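Local coordinates for protein alpha-/beta-galactoside alpha-2,3-sialyltransferase (Photobacterium phosphoreum, PDB 2ZWI) that probably transfers sialic acid from a CMP-linked donor onto galactosides through an alpha-2,3 linkage, and binds cytidine monophosphate in its cleft, at residues A[14-19]-A[37-42]; A[47-52]-A[211-216]; A[53-58]-A[62-67]; A[77-82]-A[90-95]. All blocks are in the same frame, centred on the assembly; numbering follows the deposited sequence.

Contact 1 (A[14-19]-A[37-42])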
loop_
_atom_site.group_PDB
_atom_site.type_symbol
_atom_site.label_atom_id
_atom_site.label_comp_id
_atom_site.label_asym_id
_atom_site.label_seq_id
_atom_site.Cartn_x
_atom_site.Cartn_y
_atom_site.Cartn_z
ATOM N N LEU A 14 -2.100 -2.614 -2.220
ATOM C CA LEU A 14 -2.511 -1.515 -1.342
ATOM C C LEU A 14 -3.200 -0.400 -2.131
ATOM O O LEU A 14 -4.317 -0.022 -1.779
ATOM C CB LEU A 14 -1.348 -0.979 -0.491
ATOM C CG LEU A 14 -1.483 0.416 0.158
ATOM C CD1 LEU A 14 -2.567 0.472 1.216
ATOM C CD2 LEU A 14 -0.142 0.850 0.743
ATOM N N PRO A 15 -2.554 0.123 -3.201
ATOM C CA PRO A 15 -3.273 1.123 -4.011
ATOM C C PRO A 15 -4.603 0.622 -4.584
ATOM O O PRO A 15 -5.547 1.389 -4.671
ATOM C CB PRO A 15 -2.278 1.462 -5.131
ATOM C CG PRO A 15 -0.925 1.164 -4.527
ATOM C CD PRO A 15 -1.177 -0.082 -3.698
ATOM N N THR A 16 -4.678 -0.655 -4.958
ATOM C CA THR A 16 -5.902 -1.207 -5.503
ATOM C C THR A 16 -7.006 -1.142 -4.455
ATOM O O THR A 16 -8.094 -0.657 -4.742
ATOM C CB THR A 16 -5.716 -2.660 -5.995
ATOM O OG1 THR A 16 -4.810 -2.680 -7.107
ATOM C CG2 THR A 16 -7.041 -3.262 -6.407
ATOM N N ILE A 17 -6.707 -1.612 -3.245
ATOM C CA ILE A 17 -7.693 -1.674 -2.158
ATOM C C ILE A 17 -8.195 -0.271 -1.782
ATOM O O ILE A 17 -9.399 -0.061 -1.596
ATOM C CB ILE A 17 -7.117 -2.423 -0.904
ATOM C CG1 ILE A 17 -6.727 -3.879 -1.241
ATOM C CG2 ILE A 17 -8.066 -2.341 0.290
ATOM C CD1 ILE A 17 -7.879 -4.815 -1.583
ATOM N N GLN A 18 -7.268 0.680 -1.675
ATOM C CA GLN A 18 -7.610 2.090 -1.457
ATOM C C GLN A 18 -8.393 2.691 -2.641
ATOM O O GLN A 18 -9.344 3.456 -2.452
ATOM C CB GLN A 18 -6.356 2.909 -1.148
ATOM C CG GLN A 18 -5.849 2.745 0.299
ATOM C CD GLN A 18 -6.658 3.556 1.302
ATOM O OE1 GLN A 18 -6.714 3.232 2.487
ATOM N NE2 GLN A 18 -7.276 4.622 0.832
ATOM N N GLN A 19 -8.010 2.333 -3.860
ATOM C CA GLN A 19 -8.744 2.814 -5.031
ATOM C C GLN A 19 -10.164 2.261 -5.072
ATOM O O GLN A 19 -11.105 3.020 -5.293
ATOM C CB GLN A 19 -7.996 2.517 -6.332
ATOM C CG GLN A 19 -6.749 3.374 -6.567
ATOM C CD GLN A 19 -5.925 2.854 -7.733
ATOM O OE1 GLN A 19 -6.436 2.131 -8.587
ATOM N NE2 GLN A 19 -4.652 3.219 -7.778
ATOM N N SER A 37 -3.337 -5.334 -11.661
ATOM C CA SER A 37 -2.611 -6.595 -11.861
ATOM C C SER A 37 -3.103 -7.743 -10.970
ATOM O O SER A 37 -3.251 -8.870 -11.434
ATOM C CB SER A 37 -1.098 -6.385 -11.660
ATOM O OG SER A 37 -0.583 -5.456 -12.607
ATOM N N ARG A 38 -3.364 -7.446 -9.701
ATOM C CA ARG A 38 -3.682 -8.485 -8.717
ATOM C C ARG A 38 -5.190 -8.707 -8.560
ATOM O O ARG A 38 -5.621 -9.623 -7.849
ATOM C CB ARG A 38 -3.050 -8.152 -7.358
ATOM C CG ARG A 38 -1.516 -8.084 -7.347
ATOM C CD ARG A 38 -0.889 -9.446 -7.064
ATOM N NE ARG A 38 -1.219 -9.912 -5.719
ATOM C CZ ARG A 38 -0.448 -9.742 -4.647
ATOM N NH1 ARG A 38 0.724 -9.117 -4.745
ATOM N NH2 ARG A 38 -0.855 -10.200 -3.469
ATOM N N TYR A 39 -5.982 -7.868 -9.223
ATOM C CA TYR A 39 -7.433 -7.937 -9.108
ATOM C C TYR A 39 -8.153 -7.837 -10.453
ATOM O O TYR A 39 -8.797 -6.827 -10.723
ATOM C CB TYR A 39 -7.937 -6.846 -8.143
ATOM C CG TYR A 39 -7.775 -7.226 -6.697
ATOM C CD1 TYR A 39 -8.717 -8.031 -6.067
ATOM C CD2 TYR A 39 -6.666 -6.807 -5.966
ATOM C CE1 TYR A 39 -8.572 -8.400 -4.750
ATOM C CE2 TYR A 39 -6.510 -7.175 -4.634
ATOM C CZ TYR A 39 -7.467 -7.975 -4.041
ATOM O OH TYR A 39 -7.344 -8.357 -2.730
ATOM N N PRO A 40 -8.049 -8.881 -11.304
ATOM C CA PRO A 40 -8.859 -8.859 -12.528
ATOM C C PRO A 40 -10.364 -8.965 -12.227
ATOM O O PRO A 40 -10.795 -9.855 -11.477
ATOM C CB PRO A 40 -8.346 -10.070 -13.326
ATOM C CG PRO A 40 -7.753 -10.985 -12.309
ATOM C CD PRO A 40 -7.202 -10.090 -11.222
ATOM N N ILE A 41 -11.137 -8.034 -12.785
ATOM C CA ILE A 41 -12.572 -7.960 -12.547
ATOM C C ILE A 41 -13.288 -8.433 -13.813
ATOM O O ILE A 41 -13.268 -7.747 -14.849
ATOM C CB ILE A 41 -13.059 -6.508 -12.178
ATOM C CG1 ILE A 41 -12.196 -5.838 -11.082
ATOM C CG2 ILE A 41 -14.555 -6.508 -11.798
ATOM C CD1 ILE A 41 -12.113 -6.587 -9.742
ATOM N N ASN A 42 -13.904 -9.611 -13.720
ATOM C CA ASN A 42 -14.705 -10.186 -14.808
ATOM C C ASN A 42 -16.199 -10.093 -14.504
ATOM O O ASN A 42 -17.034 -10.486 -15.325
ATOM C CB ASN A 42 -14.333 -11.657 -15.050
ATOM C CG ASN A 42 -12.837 -11.914 -14.951
ATOM O OD1 ASN A 42 -12.363 -12.503 -13.976
ATOM N ND2 ASN A 42 -12.085 -11.474 -15.960
HETATM O O HOH W 1 -3.596 -4.823 -8.455
#
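The Y39 ring takes two aliphatic groups from helix 14-26, both approaching it obliquely. T16 reaches the half of the ring nearer the backbone, its methyl CG2 lying 3.6 Å from Y39 CD2. I17 reaches the phenol end, where its CD1 is 3.8 Å from Y39 OH and 4.0 Å from Y39 CZ. With CG anti to its carbonyl carbon (chi1 -80°), Y39 throws the ring from the loop toward the helix. In T16, OG1 stands beside the backbone N (chi1 -65°), which leaves CG2 anti to that N and facing the ring, and OG1 for polar partners. A water donates to T16 OG1 at 2.8 Å and accepts from R38 N at 2.9 Å, bridging helix and loop where no direct hydrogen bond joins them; T16 OG1 is also bonded to D10 OD2. The setting is the first beta-alpha-beta unit of a Rossmann-like domain in a GT-B enzyme: strand 3-10 leads through D10 into helix 14-26, and loop 37-42 leaves the C-terminal end of the parallel neighbour, strand 31-36. Elements after the other sheet's strand 297-299 close in here, with P304 touching Y39 and E306, a CMP-binding residue, touching I17. The I17 side chain lies about 7 Å, nearest atoms, from the bound nucleotide, so the contact borders the cleft that holds it. F214 and T218 of helix 208-218 also pack on I17.

Contact 2 (A[47-52]-A[211-216])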
loop_
_atom_site.group_PDB
_atom_site.type_symbol
_atom_site.label_atom_id
_atom_site.label_comp_id
_atom_site.label_asym_id
_atom_site.label_seq_id
_atom_site.Cartn_x
_atom_site.Cartn_y
_atom_site.Cartn_z
ATOM N N LEU A 47 -19.044 -4.279 -12.621
ATOM C CA LEU A 47 -18.475 -3.249 -13.492
ATOM C C LEU A 47 -19.539 -2.251 -13.969
ATOM O O LEU A 47 -19.304 -1.046 -13.974
ATOM C CB LEU A 47 -17.688 -3.863 -14.667
ATOM C CG LEU A 47 -16.330 -4.502 -14.327
ATOM C CD1 LEU A 47 -15.753 -5.309 -15.501
ATOM C CD2 LEU A 47 -15.295 -3.466 -13.826
ATOM N N GLU A 48 -20.718 -2.752 -14.321
ATOM C CA GLU A 48 -21.812 -1.874 -14.751
ATOM C C GLU A 48 -22.318 -0.950 -13.633
ATOM O O GLU A 48 -22.732 0.180 -13.898
ATOM C CB GLU A 48 -22.958 -2.684 -15.374
ATOM C CG GLU A 48 -22.719 -3.046 -16.844
ATOM C CD GLU A 48 -23.654 -4.145 -17.366
ATOM O OE1 GLU A 48 -23.285 -4.782 -18.387
ATOM O OE2 GLU A 48 -24.731 -4.384 -16.754
ATOM N N SER A 49 -22.269 -1.428 -12.391
ATOM C CA SER A 49 -22.674 -0.626 -11.236
ATOM C C SER A 49 -21.716 0.548 -10.953
ATOM O O SER A 49 -22.107 1.520 -10.309
ATOM C CB SER A 49 -22.861 -1.494 -9.983
ATOM O OG SER A 49 -21.614 -1.943 -9.469
ATOM N N ILE A 50 -20.480 0.468 -11.443
ATOM C CA ILE A 50 -19.528 1.589 -11.309
ATOM C C ILE A 50 -19.234 2.309 -12.642
ATOM O O ILE A 50 -18.448 3.266 -12.684
ATOM C CB ILE A 50 -18.210 1.159 -10.597
ATOM C CG1 ILE A 50 -17.416 0.156 -11.447
ATOM C CG2 ILE A 50 -18.515 0.604 -9.197
ATOM C CD1 ILE A 50 -15.959 -0.034 -10.985
ATOM N N ASN A 51 -19.883 1.862 -13.718
ATOM C CA ASN A 51 -19.638 2.393 -15.066
ATOM C C ASN A 51 -18.181 2.164 -15.493
ATOM O O ASN A 51 -17.525 3.050 -16.062
ATOM C CB ASN A 51 -20.014 3.887 -15.155
ATOM C CG ASN A 51 -20.198 4.364 -16.586
ATOM O OD1 ASN A 51 -20.270 3.559 -17.524
ATOM N ND2 ASN A 51 -20.278 5.680 -16.763
ATOM N N GLY A 52 -17.683 0.960 -15.226
ATOM C CA GLY A 52 -16.288 0.667 -15.479
ATOM C C GLY A 52 -16.055 -0.317 -16.596
ATOM O O GLY A 52 -16.940 -1.118 -16.931
ATOM N N LYS A 211 -20.650 -1.641 1.526
ATOM C CA LYS A 211 -19.877 -2.713 2.157
ATOM C C LYS A 211 -19.836 -3.954 1.269
ATOM O O LYS A 211 -18.763 -4.536 1.046
ATOM C CB LYS A 211 -20.442 -3.040 3.539
ATOM C CG LYS A 211 -20.181 -1.953 4.573
ATOM C CD LYS A 211 -20.659 -2.375 5.942
ATOM C CE LYS A 211 -20.647 -1.207 6.911
ATOM N NZ LYS A 211 -21.138 -1.647 8.249
ATOM N N ASN A 212 -21.004 -4.333 0.749
ATOM C CA ASN A 212 -21.133 -5.470 -0.170
ATOM C C ASN A 212 -20.330 -5.308 -1.450
ATOM O O ASN A 212 -19.695 -6.262 -1.913
ATOM C CB ASN A 212 -22.609 -5.751 -0.497
ATOM C CG ASN A 212 -23.377 -6.280 0.697
ATOM O OD1 ASN A 212 -22.808 -6.918 1.590
ATOM N ND2 ASN A 212 -24.685 -6.020 0.721
ATOM N N LYS A 213 -20.341 -4.097 -2.008
ATOM C CA LYS A 213 -19.507 -3.783 -3.163
ATOM C C LYS A 213 -18.017 -3.995 -2.877
ATOM O O LYS A 213 -17.279 -4.462 -3.748
ATOM C CB LYS A 213 -19.758 -2.353 -3.645
ATOM C CG LYS A 213 -19.278 -2.093 -5.068
ATOM C CD LYS A 213 -19.772 -0.738 -5.618
ATOM C CE LYS A 213 -21.280 -0.740 -5.802
ATOM N NZ LYS A 213 -21.728 0.335 -6.734
ATOM N N PHE A 214 -17.583 -3.656 -1.662
ATOM C CA PHE A 214 -16.199 -3.899 -1.272
ATOM C C PHE A 214 -15.884 -5.397 -1.236
ATOM O O PHE A 214 -14.836 -5.828 -1.740
ATOM C CB PHE A 214 -15.828 -3.223 0.059
ATOM C CG PHE A 214 -14.371 -3.411 0.429
ATOM C CD1 PHE A 214 -13.402 -2.530 -0.043
ATOM C CD2 PHE A 214 -13.969 -4.494 1.206
ATOM C CE1 PHE A 214 -12.060 -2.699 0.255
ATOM C CE2 PHE A 214 -12.603 -4.679 1.523
ATOM C CZ PHE A 214 -11.651 -3.773 1.047
ATOM N N TYR A 215 -16.789 -6.180 -0.654
ATOM C CA TYR A 215 -16.643 -7.641 -0.639
ATOM C C TYR A 215 -16.606 -8.210 -2.043
ATOM O O TYR A 215 -15.806 -9.103 -2.323
ATOM C CB TYR A 215 -17.765 -8.322 0.144
ATOM C CG TYR A 215 -17.996 -7.775 1.531
ATOM C CD1 TYR A 215 -16.948 -7.259 2.289
ATOM C CD2 TYR A 215 -19.269 -7.795 2.094
ATOM C CE1 TYR A 215 -17.170 -6.752 3.560
ATOM C CE2 TYR A 215 -19.497 -7.305 3.364
ATOM C CZ TYR A 215 -18.452 -6.787 4.092
ATOM O OH TYR A 215 -18.689 -6.298 5.353
ATOM N N ASN A 216 -17.473 -7.697 -2.921
ATOM C CA ASN A 216 -17.521 -8.166 -4.312
ATOM C C ASN A 216 -16.252 -7.857 -5.120
ATOM O O ASN A 216 -15.755 -8.716 -5.844
ATOM C CB ASN A 216 -18.767 -7.646 -5.026
ATOM C CG ASN A 216 -20.041 -8.329 -4.553
ATOM O OD1 ASN A 216 -20.008 -9.450 -4.047
ATOM N ND2 ASN A 216 -21.173 -7.646 -4.710
#
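L47 O, in the last turn of the helix from which S49 and I50 meet K213, is gripped by two backbone N-H groups: G52 N at 2.9 Å and I50 N at 3.2 Å, arriving from opposite faces of the carbonyl plane. With N51 at positive phi (61°) and a weak bond from N51 N to E48 O, this is a Schellman motif ending helix 44-50. The closed turn presents S49 and I50 to helix 208-218. K213 leaves its helix with CG anti to the backbone N and then bends at chi3 (-67°), which brings its ammonium end beside S49. There K213 NZ is 3.6 Å from S49 OG and 3.8 Å from S49 O, too long to count as a hydrogen bond and probably no more than a weak electrostatic approach; S49 OG is bonded instead to L46 O. I50 meets the aliphatic part of the same chain, its CG2 lying 4.0 Å from K213 CD as the two side chains cross. Helix 14-26 packs against both partners, I23 touching I50 and I24 touching K213. L46 of helix 44-50 also rests on K213, and I34 of strand 31-36 touches I50.

Contact 3 (A[53-58]-A[62-67])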
loop_
_atom_site.group_PDB
_atom_site.type_symbol
_atom_site.label_atom_id
_atom_site.label_comp_id
_atom_site.label_asym_id
_atom_site.label_seq_id
_atom_site.Cartn_x
_atom_site.Cartn_y
_atom_site.Cartn_z
ATOM N N SER A 53 -14.855 -0.237 -17.169
ATOM C CA SER A 53 -14.303 -1.267 -18.044
ATOM C C SER A 53 -12.972 -1.719 -17.450
ATOM O O SER A 53 -12.190 -0.899 -16.962
ATOM C CB SER A 53 -14.059 -0.728 -19.454
ATOM O OG SER A 53 -15.277 -0.331 -20.061
ATOM N N PHE A 54 -12.731 -3.027 -17.502
ATOM C CA PHE A 54 -11.478 -3.605 -17.046
ATOM C C PHE A 54 -10.598 -3.991 -18.220
ATOM O O PHE A 54 -11.081 -4.531 -19.227
ATOM C CB PHE A 54 -11.722 -4.824 -16.151
ATOM C CG PHE A 54 -10.492 -5.264 -15.403
ATOM C CD1 PHE A 54 -10.129 -4.638 -14.216
ATOM C CD2 PHE A 54 -9.676 -6.273 -15.910
ATOM C CE1 PHE A 54 -8.975 -5.006 -13.539
ATOM C CE2 PHE A 54 -8.519 -6.665 -15.230
ATOM C CZ PHE A 54 -8.165 -6.028 -14.048
ATOM N N PHE A 55 -9.307 -3.719 -18.072
ATOM C CA PHE A 55 -8.297 -4.003 -19.082
ATOM C C PHE A 55 -7.213 -4.850 -18.443
ATOM O O PHE A 55 -6.764 -4.551 -17.333
ATOM C CB PHE A 55 -7.735 -2.691 -19.628
ATOM C CG PHE A 55 -8.779 -1.824 -20.258
ATOM C CD1 PHE A 55 -9.104 -1.973 -21.601
ATOM C CD2 PHE A 55 -9.476 -0.892 -19.500
ATOM C CE1 PHE A 55 -10.090 -1.185 -22.183
ATOM C CE2 PHE A 55 -10.452 -0.112 -20.064
ATOM C CZ PHE A 55 -10.766 -0.256 -21.409
ATOM N N LYS A 56 -6.822 -5.922 -19.129
ATOM C CA LYS A 56 -5.820 -6.846 -18.608
ATOM C C LYS A 56 -4.425 -6.240 -18.589
ATOM O O LYS A 56 -3.573 -6.680 -17.820
ATOM C CB LYS A 56 -5.810 -8.149 -19.409
ATOM C CG LYS A 56 -7.005 -9.054 -19.158
ATOM C CD LYS A 56 -7.237 -9.950 -20.365
ATOM C CE LYS A 56 -8.363 -10.946 -20.133
ATOM N NZ LYS A 56 -7.874 -12.144 -19.399
ATOM N N ASN A 57 -4.186 -5.241 -19.439
ATOM C CA ASN A 57 -2.894 -4.557 -19.449
ATOM C C ASN A 57 -2.971 -3.070 -19.793
ATOM O O ASN A 57 -3.977 -2.591 -20.326
ATOM C CB ASN A 57 -1.902 -5.282 -20.370
ATOM C CG ASN A 57 -2.423 -5.429 -21.785
ATOM O OD1 ASN A 57 -2.781 -4.449 -22.433
ATOM N ND2 ASN A 57 -2.464 -6.665 -22.274
ATOM N N ARG A 58 -1.889 -2.362 -19.480
ATOM C CA ARG A 58 -1.770 -0.925 -19.718
ATOM C C ARG A 58 -1.917 -0.492 -21.197
ATOM O O ARG A 58 -2.654 0.461 -21.480
ATOM C CB ARG A 58 -0.464 -0.406 -19.107
ATOM C CG ARG A 58 -0.447 1.090 -18.797
ATOM C CD ARG A 58 0.968 1.545 -18.383
ATOM N NE ARG A 58 1.923 1.460 -19.489
ATOM C CZ ARG A 58 3.251 1.462 -19.364
ATOM N NH1 ARG A 58 4.010 1.393 -20.454
ATOM N NH2 ARG A 58 3.830 1.540 -18.169
ATOM N N ILE A 62 -4.858 2.197 -22.517
ATOM C CA ILE A 62 -4.449 3.405 -23.219
ATOM C C ILE A 62 -5.141 3.538 -24.590
ATOM O O ILE A 62 -5.578 4.628 -24.964
ATOM C CB ILE A 62 -2.910 3.469 -23.334
ATOM C CG1 ILE A 62 -2.303 3.931 -21.997
ATOM C CG2 ILE A 62 -2.478 4.383 -24.477
ATOM C CD1 ILE A 62 -0.849 3.576 -21.801
ATOM N N LYS A 63 -5.254 2.426 -25.312
ATOM C CA LYS A 63 -5.958 2.372 -26.597
ATOM C C LYS A 63 -7.423 2.845 -26.491
ATOM O O LYS A 63 -7.882 3.638 -27.313
ATOM C CB LYS A 63 -5.887 0.949 -27.163
ATOM C CG LYS A 63 -6.535 0.764 -28.529
ATOM C CD LYS A 63 -5.530 0.850 -29.672
ATOM C CE LYS A 63 -6.232 0.781 -31.031
ATOM N NZ LYS A 63 -7.056 -0.471 -31.219
ATOM N N SER A 64 -8.137 2.361 -25.476
ATOM C CA SER A 64 -9.522 2.765 -25.228
ATOM C C SER A 64 -9.621 4.198 -24.713
ATOM O O SER A 64 -10.560 4.914 -25.061
ATOM C CB SER A 64 -10.189 1.833 -24.228
ATOM O OG SER A 64 -10.453 0.568 -24.804
ATOM N N LEU A 65 -8.668 4.597 -23.869
ATOM C CA LEU A 65 -8.595 5.974 -23.379
ATOM C C LEU A 65 -8.491 6.938 -24.561
ATOM O O LEU A 65 -9.278 7.867 -24.683
ATOM C CB LEU A 65 -7.374 6.156 -22.466
ATOM C CG LEU A 65 -7.428 7.124 -21.282
ATOM C CD1 LEU A 65 -6.032 7.653 -20.941
ATOM C CD2 LEU A 65 -8.426 8.262 -21.453
ATOM N N ASP A 66 -7.511 6.689 -25.424
ATOM C CA ASP A 66 -7.243 7.525 -26.582
ATOM C C ASP A 66 -8.434 7.658 -27.536
ATOM O O ASP A 66 -8.704 8.747 -28.031
ATOM C CB ASP A 66 -6.031 6.991 -27.345
ATOM C CG ASP A 66 -4.732 7.169 -26.588
ATOM O OD1 ASP A 66 -4.696 7.861 -25.535
ATOM O OD2 ASP A 66 -3.728 6.598 -27.057
ATOM N N SER A 67 -9.140 6.562 -27.807
ATOM C CA SER A 67 -10.298 6.658 -28.703
ATOM C C SER A 67 -11.410 7.508 -28.073
ATOM O O SER A 67 -12.063 8.293 -28.765
ATOM C CB SER A 67 -10.797 5.281 -29.170
ATOM O OG SER A 67 -11.268 4.501 -28.092
#
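F55 and S64 meet where the chain has just left edge strand 52-54 and turned into helix 58-70. The phenyl ring, with CG anti to the carbonyl carbon (chi1 -60°), swings toward the helix and offers its outer atoms: S64 OG lies 3.2 Å from F55 CE1, and S64 CB is 3.6 Å from F55 CZ. The hydroxyl approaches the ring obliquely. S64 holds OG anti to its own carbonyl carbon, beside its backbone N, which turns OG to the ring beside CB. L33 of strand 31-36 and L61 of the helix also pack on F55.

The second meeting is one helical turn. I62 N donates to R58 O at 3.0 Å, with an N-H...O angle of 167°, and the two side chains run side by side in the same direction. The carbons of I62 also pass by that carbonyl, CG1 3.5 Å from R58 O, before CD1 settles 3.9 Å from R58 CG. R58 starts extended, CG anti to the backbone N, then bends at chi3 (67°), and its guanidinium reaches D88 in a salt bridge from NH2. N57 is the N-cap residue, its OD1 accepting from E60 N. Apart from the single backbone bond, van der Waals contact joins the two segments, while the arginine's charge is answered by helix 86-98, so this polar end probably ties the two helices together.

Contact 4 (A[77-82]-A[90-95])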
loop_
_atom_site.group_PDB
_atom_site.type_symbol
_atom_site.label_atom_id
_atom_site.label_comp_id
_atom_site.label_asym_id
_atom_site.label_seq_id
_atom_site.Cartn_x
_atom_site.Cartn_y
_atom_site.Cartn_z
ATOM N N VAL A 77 -9.230 13.924 -17.441
ATOM C CA VAL A 77 -8.878 12.556 -17.042
ATOM C C VAL A 77 -8.237 12.623 -15.646
ATOM O O VAL A 77 -7.274 13.375 -15.417
ATOM C CB VAL A 77 -7.912 11.866 -18.061
ATOM C CG1 VAL A 77 -7.495 10.466 -17.579
ATOM C CG2 VAL A 77 -8.558 11.783 -19.445
ATOM N N ILE A 78 -8.808 11.876 -14.707
ATOM C CA ILE A 78 -8.191 11.684 -13.405
ATOM C C ILE A 78 -7.486 10.329 -13.429
ATOM O O ILE A 78 -8.126 9.301 -13.645
ATOM C CB ILE A 78 -9.229 11.749 -12.241
ATOM C CG1 ILE A 78 -10.094 13.019 -12.354
ATOM C CG2 ILE A 78 -8.513 11.729 -10.888
ATOM C CD1 ILE A 78 -11.219 13.093 -11.333
ATOM N N ILE A 79 -6.171 10.334 -13.242
ATOM C CA ILE A 79 -5.405 9.095 -13.211
ATOM C C ILE A 79 -5.058 8.736 -11.761
ATOM O O ILE A 79 -4.474 9.538 -11.033
ATOM C CB ILE A 79 -4.103 9.168 -14.056
ATOM C CG1 ILE A 79 -4.367 9.772 -15.445
ATOM C CG2 ILE A 79 -3.475 7.770 -14.192
ATOM C CD1 ILE A 79 -3.106 10.287 -16.137
ATOM N N ASN A 80 -5.445 7.525 -11.366
ATOM C CA ASN A 80 -5.201 7.008 -10.034
ATOM C C ASN A 80 -4.201 5.855 -10.145
ATOM O O ASN A 80 -4.462 4.861 -10.831
ATOM C CB ASN A 80 -6.526 6.561 -9.400
ATOM C CG ASN A 80 -7.589 7.671 -9.412
ATOM O OD1 ASN A 80 -8.320 7.863 -10.390
ATOM N ND2 ASN A 80 -7.675 8.397 -8.316
ATOM N N GLY A 81 -3.056 5.995 -9.483
ATOM C CA GLY A 81 -1.946 5.059 -9.657
ATOM C C GLY A 81 -1.181 4.698 -8.398
ATOM O O GLY A 81 -1.606 4.992 -7.283
ATOM N N ASN A 82 -0.037 4.053 -8.609
ATOM C CA ASN A 82 0.835 3.537 -7.569
ATOM C C ASN A 82 2.094 4.410 -7.586
ATOM O O ASN A 82 2.756 4.509 -8.614
ATOM C CB ASN A 82 1.140 2.067 -7.920
ATOM C CG ASN A 82 2.167 1.427 -7.012
ATOM O OD1 ASN A 82 3.217 1.996 -6.745
ATOM N ND2 ASN A 82 1.871 0.210 -6.552
ATOM N N VAL A 90 3.019 7.946 -15.902
ATOM C CA VAL A 90 3.815 8.675 -16.913
ATOM C C VAL A 90 3.409 8.297 -18.352
ATOM O O VAL A 90 3.168 9.170 -19.197
ATOM C CB VAL A 90 5.350 8.448 -16.728
ATOM C CG1 VAL A 90 6.134 9.007 -17.922
ATOM C CG2 VAL A 90 5.842 9.092 -15.432
ATOM N N ASN A 91 3.321 6.997 -18.622
ATOM C CA ASN A 91 2.965 6.514 -19.953
ATOM C C ASN A 91 1.510 6.812 -20.344
ATOM O O ASN A 91 1.208 7.007 -21.520
ATOM C CB ASN A 91 3.282 5.023 -20.079
ATOM C CG ASN A 91 4.741 4.773 -20.410
ATOM O OD1 ASN A 91 5.140 4.838 -21.578
ATOM N ND2 ASN A 91 5.552 4.494 -19.384
ATOM N N ILE A 92 0.622 6.856 -19.350
ATOM C CA ILE A 92 -0.749 7.295 -19.580
ATOM C C ILE A 92 -0.781 8.799 -19.897
ATOM O O ILE A 92 -1.413 9.213 -20.876
ATOM C CB ILE A 92 -1.700 6.905 -18.402
ATOM C CG1 ILE A 92 -1.820 5.375 -18.303
ATOM C CG2 ILE A 92 -3.098 7.539 -18.597
ATOM C CD1 ILE A 92 -2.238 4.826 -16.908
ATOM N N ILE A 93 -0.072 9.608 -19.105
ATOM C CA ILE A 93 0.034 11.053 -19.381
ATOM C C ILE A 93 0.622 11.337 -20.775
ATOM O O ILE A 93 0.094 12.160 -21.533
ATOM C CB ILE A 93 0.871 11.813 -18.311
ATOM C CG1 ILE A 93 0.220 11.726 -16.917
ATOM C CG2 ILE A 93 1.031 13.275 -18.713
ATOM C CD1 ILE A 93 1.137 12.217 -15.752
ATOM N N LYS A 94 1.733 10.671 -21.085
ATOM C CA LYS A 94 2.373 10.735 -22.400
ATOM C C LYS A 94 1.357 10.537 -23.543
ATOM O O LYS A 94 1.313 11.328 -24.484
ATOM C CB LYS A 94 3.501 9.687 -22.457
ATOM C CG LYS A 94 4.317 9.612 -23.759
ATOM C CD LYS A 94 5.774 9.240 -23.429
ATOM C CE LYS A 94 6.095 7.765 -23.623
ATOM N NZ LYS A 94 7.110 7.581 -24.739
ATOM N N SER A 95 0.523 9.504 -23.429
ATOM C CA SER A 95 -0.443 9.161 -24.477
ATOM C C SER A 95 -1.535 10.227 -24.634
ATOM O O SER A 95 -1.887 10.594 -25.756
ATOM C CB SER A 95 -1.062 7.788 -24.209
ATOM O OG SER A 95 -0.057 6.802 -24.019
#
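Strand 74-82, helix 86-98 and strand 104-110 form a beta-alpha-beta unit of the Rossmann-like sheet, and the contact packs the helix onto the first of these strands. I79 is the strand residue that carries it. Its CG1 is anti to the carbonyl carbon (chi1 -47°) and the chain runs on extended, so CD1 projects toward the helix and touches two successive helical residues: I79 CD1 is 3.7 Å from I92 CG2 and equally 3.7 Å from I93 CG1. The I79 and I92 side chains run antiparallel, each overlapping the other along its flank, with looser approaches behind the first, I79 CG1 being 4.1 Å from I92 CG2. I93 instead runs across I79 at a slant, meeting it with the CG1 methylene alone. I92 points toward the strand; I93 flanks it and also touches Y166. Around the cluster, V7 of strand 3-10 and I105 and L107 of strand 104-110 lie against I79, while V9 and L65 lie against I92. Beyond G81, N82 closes the strand with its amide bonded to D10, D112 and W85 N. All three isoleucines are buried, and no hydrogen bond or charge crosses between the segments. Cohesion here comes from branched aliphatic groups excluding water, while the backbone polar groups of I79 and its neighbours bond within the sheet and those of the helix along its own turns.

How the contacts relate
All four contacts lie in the domain built on the seven-stranded parallel sheet of the GT-B fold. Contact 1 closes first along the chain. Contacts 3 and 4 follow one after the other, both within the long span between the two segments of contact 2. Contacts 3 and 4 have centres about 12 Å apart and join where helices 58-70 and 86-98 lie side by side, R58 meeting N91. Contacts 1 and 2, their centres also about 12 Å apart, touch through I41 and L47, and F54 packs on P40 to link contacts 1 and 3. Contacts 2 and 4, with centres about 22 Å apart, do not touch. Contact 1 borders the nucleotide cleft; the others lie away from the known binding sites.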